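Local structure of xylose isomerase-like TIM barrel (Anabaena variabilis ATCC 29413, 2QW5) at residues K38-Q41 against G47-F50; R92-S97 against L108-S113. The protein binds zinc and D-xylose in a TIM barrel of the xylose isomerase-like family and probably acts as a sugar or sugar-phosphate isomerase or epimerase. One frame throughout, in Å; residues are numbered along the deposited sequence.

Contact 1: residues K38-Q41 against G47-F50; sequences KKLQ and GFEF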
loop_
_atom_site.group_PDB
_atom_site.type_symbol
_atom_site.label_atom_id
_atom_site.label_comp_id
_atom_site.label_asym_id
_atom_site.label_seq_id
_atom_site.Cartn_x
_atom_site.Cartn_y
_atom_site.Cartn_z
ATOM N N LYS A 38 35.740 -17.185 -7.924
ATOM C CA LYS A 38 37.161 -17.450 -7.661
ATOM C C LYS A 38 37.624 -16.965 -6.289
ATOM O O LYS A 38 38.413 -17.654 -5.614
ATOM C CB LYS A 38 38.048 -16.881 -8.775
ATOM C CG LYS A 38 37.917 -17.681 -10.056
ATOM C CD LYS A 38 38.845 -17.236 -11.156
ATOM C CE LYS A 38 38.792 -18.276 -12.283
ATOM N NZ LYS A 38 39.657 -17.988 -13.473
ATOM N N LYS A 39 37.114 -15.811 -5.862
ATOM C CA LYS A 39 37.424 -15.271 -4.542
ATOM C C LYS A 39 36.844 -16.186 -3.487
ATOM O O LYS A 39 37.507 -16.548 -2.524
ATOM C CB LYS A 39 36.843 -13.864 -4.390
ATOM C CG LYS A 39 37.323 -13.097 -3.104
ATOM C CD LYS A 39 38.819 -12.694 -3.152
ATOM C CE LYS A 39 39.211 -11.469 -2.263
ATOM N NZ LYS A 39 39.111 -11.628 -0.770
ATOM N N LEU A 40 35.589 -16.578 -3.691
ATOM C CA LEU A 40 34.893 -17.412 -2.720
ATOM C C LEU A 40 35.527 -18.786 -2.581
ATOM O O LEU A 40 35.640 -19.294 -1.477
ATOM C CB LEU A 40 33.394 -17.490 -3.072
ATOM C CG LEU A 40 32.668 -16.137 -2.844
ATOM C CD1 LEU A 40 31.337 -16.065 -3.543
ATOM C CD2 LEU A 40 32.482 -15.832 -1.369
ATOM N N GLN A 41 35.954 -19.364 -3.707
ATOM C CA GLN A 41 36.665 -20.661 -3.711
ATOM C C GLN A 41 37.882 -20.657 -2.811
ATOM O O GLN A 41 38.157 -21.682 -2.192
ATOM C CB GLN A 41 37.137 -21.049 -5.106
ATOM C CG GLN A 41 36.109 -21.615 -5.987
ATOM C CD GLN A 41 36.744 -22.160 -7.255
ATOM O OE1 GLN A 41 37.434 -21.433 -8.002
ATOM N NE2 GLN A 41 36.561 -23.441 -7.479
ATOM N N GLY A 47 30.725 -24.863 -4.188
ATOM C CA GLY A 47 29.576 -24.684 -5.058
ATOM C C GLY A 47 28.777 -23.437 -4.728
ATOM O O GLY A 47 28.982 -22.812 -3.693
ATOM N N PHE A 48 27.863 -23.089 -5.630
ATOM C CA PHE A 48 27.104 -21.800 -5.537
ATOM C C PHE A 48 25.651 -21.959 -5.850
ATOM O O PHE A 48 25.346 -22.770 -6.687
ATOM C CB PHE A 48 27.775 -20.785 -6.464
ATOM C CG PHE A 48 29.215 -20.603 -6.136
ATOM C CD1 PHE A 48 29.614 -19.690 -5.162
ATOM C CD2 PHE A 48 30.154 -21.453 -6.674
ATOM C CE1 PHE A 48 30.975 -19.587 -4.786
ATOM C CE2 PHE A 48 31.518 -21.380 -6.298
ATOM C CZ PHE A 48 31.921 -20.444 -5.354
ATOM N N GLU A 49 24.758 -21.238 -5.157
ATOM C CA GLU A 49 23.334 -21.294 -5.471
ATOM C C GLU A 49 23.083 -20.096 -6.345
ATOM O O GLU A 49 23.345 -18.971 -5.942
ATOM C CB GLU A 49 22.361 -21.167 -4.288
ATOM C CG GLU A 49 22.651 -21.912 -3.048
ATOM C CD GLU A 49 21.407 -21.932 -2.120
ATOM O OE1 GLU A 49 20.503 -21.039 -2.204
ATOM O OE2 GLU A 49 21.351 -22.855 -1.316
ATOM N N PHE A 50 22.554 -20.351 -7.517
ATOM C CA PHE A 50 22.175 -19.337 -8.500
ATOM C C PHE A 50 20.673 -19.166 -8.493
ATOM O O PHE A 50 19.961 -20.132 -8.789
ATOM C CB PHE A 50 22.594 -19.813 -9.887
ATOM C CG PHE A 50 24.042 -19.556 -10.241
ATOM C CD1 PHE A 50 25.011 -19.175 -9.300
ATOM C CD2 PHE A 50 24.446 -19.821 -11.557
ATOM C CE1 PHE A 50 26.339 -18.944 -9.704
ATOM C CE2 PHE A 50 25.756 -19.627 -11.948
ATOM C CZ PHE A 50 26.703 -19.196 -11.030
#
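L40 and F48 meet where a helix of the TIM barrel packs on the strand that follows it, the second half of the beta-alpha-beta unit formed by strand 11-14, helix 27-42 and strand 47-51. The F48 ring reaches the helix with its rim. L40 CB lies at that edge, in the ring plane, 3.6 Å from F48 CE1, and L40 CD1 adds a second touch at 3.8 Å from the same CE1. Q41 joins more loosely through its aliphatic part, with CG 4.4 Å from F48 CZ, also near the plane of the ring. The contact across the two segments is thus apolar, built on the outer end of one aromatic ring. In F48 the ring carbon CG stands opposite the carbonyl carbon (chi1 -57°), which sends the ring outward from the barrel wall to the helix.

Further out, I13 of strand 11-14 touches both L40 and F48, while I37, one turn earlier on the helix, and V82 also pack on F48. Backbone hydrogen bonds from F48 to K83 and S85 fix its strand in the barrel sheet. The neighbouring E49 serves the barrel interior instead, and there, beside the zinc-site residue Q247, its carboxylate atom OE2 is hydrogen-bonded to Q247 NE2 and Y245 OH.

Contact 2: residues R92-S97 against L108-S113; sequences RTFDPS and LEYLKS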
loop_
_atom_site.group_PDB
_atom_site.type_symbol
_atom_site.label_atom_id
_atom_site.label_comp_id
_atom_site.label_asym_id
_atom_site.label_seq_id
_atom_site.Cartn_x
_atom_site.Cartn_y
_atom_site.Cartn_z
ATOM N N ARG A 92 3.015 -15.158 -9.170
ATOM C CA ARG A 92 1.557 -14.955 -9.258
ATOM C C ARG A 92 0.951 -15.504 -10.581
ATOM O O ARG A 92 -0.142 -16.117 -10.573
ATOM C CB ARG A 92 1.199 -13.481 -9.083
ATOM C CG ARG A 92 -0.275 -13.297 -8.702
ATOM C CD ARG A 92 -0.824 -12.052 -9.292
ATOM N NE ARG A 92 -0.052 -10.899 -8.872
ATOM C CZ ARG A 92 0.158 -9.797 -9.600
ATOM N NH1 ARG A 92 -0.302 -9.643 -10.859
ATOM N NH2 ARG A 92 0.892 -8.835 -9.057
ATOM N N THR A 93 1.651 -15.272 -11.689
ATOM C CA THR A 93 1.273 -15.805 -13.017
ATOM C C THR A 93 1.542 -17.315 -13.082
ATOM O O THR A 93 0.615 -18.113 -13.330
ATOM C CB THR A 93 1.994 -15.052 -14.139
ATOM O OG1 THR A 93 1.647 -13.666 -14.033
ATOM C CG2 THR A 93 1.619 -15.549 -15.504
ATOM N N PHE A 94 2.785 -17.706 -12.809
ATOM C CA PHE A 94 3.221 -19.108 -12.893
ATOM C C PHE A 94 2.939 -19.765 -11.571
ATOM O O PHE A 94 3.852 -20.049 -10.772
ATOM C CB PHE A 94 4.686 -19.200 -13.280
ATOM C CG PHE A 94 4.995 -18.522 -14.554
ATOM C CD1 PHE A 94 4.318 -18.878 -15.742
ATOM C CD2 PHE A 94 5.940 -17.497 -14.594
ATOM C CE1 PHE A 94 4.598 -18.221 -16.948
ATOM C CE2 PHE A 94 6.231 -16.838 -15.798
ATOM C CZ PHE A 94 5.565 -17.207 -16.972
ATOM N N ASP A 95 1.644 -20.021 -11.346
ATOM C CA ASP A 95 1.128 -20.559 -10.086
ATOM C C ASP A 95 0.504 -21.954 -10.277
ATOM O O ASP A 95 -0.617 -22.074 -10.786
ATOM C CB ASP A 95 0.142 -19.565 -9.462
ATOM C CG ASP A 95 -0.435 -20.032 -8.131
ATOM O OD1 ASP A 95 0.005 -21.062 -7.572
ATOM O OD2 ASP A 95 -1.358 -19.343 -7.637
ATOM N N PRO A 96 1.218 -23.002 -9.824
ATOM C CA PRO A 96 0.688 -24.355 -9.947
ATOM C C PRO A 96 -0.463 -24.706 -9.029
ATOM O O PRO A 96 -1.058 -25.758 -9.214
ATOM C CB PRO A 96 1.902 -25.237 -9.645
ATOM C CG PRO A 96 2.727 -24.441 -8.734
ATOM C CD PRO A 96 2.580 -23.025 -9.252
ATOM N N SER A 97 -0.748 -23.853 -8.052
ATOM C CA SER A 97 -1.863 -24.016 -7.121
ATOM C C SER A 97 -3.109 -23.239 -7.572
ATOM O O SER A 97 -4.099 -23.149 -6.821
ATOM C CB SER A 97 -1.431 -23.569 -5.709
ATOM O OG SER A 97 -1.175 -22.170 -5.667
ATOM N N LEU A 108 3.457 -25.359 -14.845
ATOM C CA LEU A 108 4.253 -26.587 -15.067
ATOM C C LEU A 108 5.330 -26.387 -16.137
ATOM O O LEU A 108 6.479 -26.825 -15.952
ATOM C CB LEU A 108 3.351 -27.746 -15.465
ATOM C CG LEU A 108 3.954 -29.148 -15.643
ATOM C CD1 LEU A 108 4.692 -29.614 -14.391
ATOM C CD2 LEU A 108 2.820 -30.168 -16.086
ATOM N N GLU A 109 4.968 -25.728 -17.237
ATOM C CA GLU A 109 5.967 -25.455 -18.311
ATOM C C GLU A 109 7.059 -24.527 -17.843
ATOM O O GLU A 109 8.241 -24.701 -18.223
ATOM C CB GLU A 109 5.317 -25.004 -19.640
ATOM C CG GLU A 109 4.380 -26.093 -20.262
ATOM C CD GLU A 109 5.085 -27.482 -20.599
ATOM O OE1 GLU A 109 6.153 -27.463 -21.275
ATOM O OE2 GLU A 109 4.558 -28.581 -20.202
ATOM N N TYR A 110 6.676 -23.533 -17.039
ATOM C CA TYR A 110 7.633 -22.621 -16.407
ATOM C C TYR A 110 8.599 -23.418 -15.513
ATOM O O TYR A 110 9.804 -23.278 -15.632
ATOM C CB TYR A 110 6.902 -21.512 -15.633
ATOM C CG TYR A 110 7.733 -20.772 -14.630
ATOM C CD1 TYR A 110 8.704 -19.846 -15.021
ATOM C CD2 TYR A 110 7.560 -21.013 -13.266
ATOM C CE1 TYR A 110 9.480 -19.173 -14.072
ATOM C CE2 TYR A 110 8.328 -20.361 -12.316
ATOM C CZ TYR A 110 9.280 -19.441 -12.714
ATOM O OH TYR A 110 10.009 -18.809 -11.715
ATOM N N LEU A 111 8.054 -24.266 -14.649
ATOM C CA LEU A 111 8.885 -25.062 -13.726
ATOM C C LEU A 111 9.754 -26.073 -14.481
ATOM O O LEU A 111 10.924 -26.241 -14.114
ATOM C CB LEU A 111 8.044 -25.692 -12.624
ATOM C CG LEU A 111 7.369 -24.711 -11.666
ATOM C CD1 LEU A 111 6.236 -25.389 -10.784
ATOM C CD2 LEU A 111 8.348 -24.044 -10.754
ATOM N N LYS A 112 9.224 -26.656 -15.573
ATOM C CA LYS A 112 10.025 -27.590 -16.454
ATOM C C LYS A 112 11.174 -26.860 -17.129
ATOM O O LYS A 112 12.304 -27.411 -17.265
ATOM C CB LYS A 112 9.179 -28.282 -17.506
ATOM C CG LYS A 112 8.195 -29.356 -16.987
ATOM C CD LYS A 112 7.393 -29.901 -18.157
ATOM C CE LYS A 112 6.596 -31.127 -17.772
ATOM N NZ LYS A 112 5.738 -31.632 -18.889
ATOM N N SER A 113 10.913 -25.625 -17.549
ATOM C CA SER A 113 11.988 -24.757 -18.100
ATOM C C SER A 113 13.100 -24.545 -17.088
ATOM O O SER A 113 14.308 -24.550 -17.432
ATOM C CB SER A 113 11.436 -23.368 -18.514
ATOM O OG SER A 113 12.480 -22.433 -18.667
#
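F94 lays its ring over one face of Y110 in an offset stack, the centroids 4.5 Å apart and the planes only 10° from parallel. The overlap is displaced toward the roots of both rings: F94 CG sits 3.5 Å from Y110 CG, and F94 CB comes within 3.4 Å of Y110 CD2. Y110 CB also stands over the F94 face, 4.0 Å from its centroid, as a CH-pi contact. Y110 carries its CG anti to the backbone N (chi1 163°), a setting that brings the ring across to the loop. Its hydroxyl is hydrogen-bonded to G89 O, so the phenol is held at its far end as well as over its face. With Y110 cut back to an alanine, one face of F94 would probably lose its stacking partner and G89 O this hydrogen bond. Beside the stack, P96 CG touches L111 CD1 at 4.2 Å, a looser apolar contact.

The loop has its own internal order. F94 is the centre of an inverse gamma turn, and D95 OD1 accepts from S97 N (2.9 Å) to form an Asx turn, while D95 OD2 makes a salt bridge to R158. Y60 of helix 60-76 touches both stacked rings. The side chain of Y110 lies about 9 Å from the bound D-xylose. The arrangement is that of a beta-alpha loop of a TIM barrel folded back on the helix it leads into.

In the fold
Followed from the N terminus, the chain runs up strand 11-14, returns through helix 27-42, and makes a short turn into strand 47-51; contact 1 closes that turn, with five residues between its segments. Helix 60-76 and strand 83-87 come next, and the loop leaving that strand leads to contact 2, which closes ten intervening residues, mostly the start of helix 101-120. The two closures stand in series, neither enclosing nor crossing the other, with centres 28 Å apart and no touch between them. As a pair they sample two kinds of joint in a TIM barrel: contact 1 packs a helix on its next strand, contact 2 a beta-alpha loop on the helix that follows it.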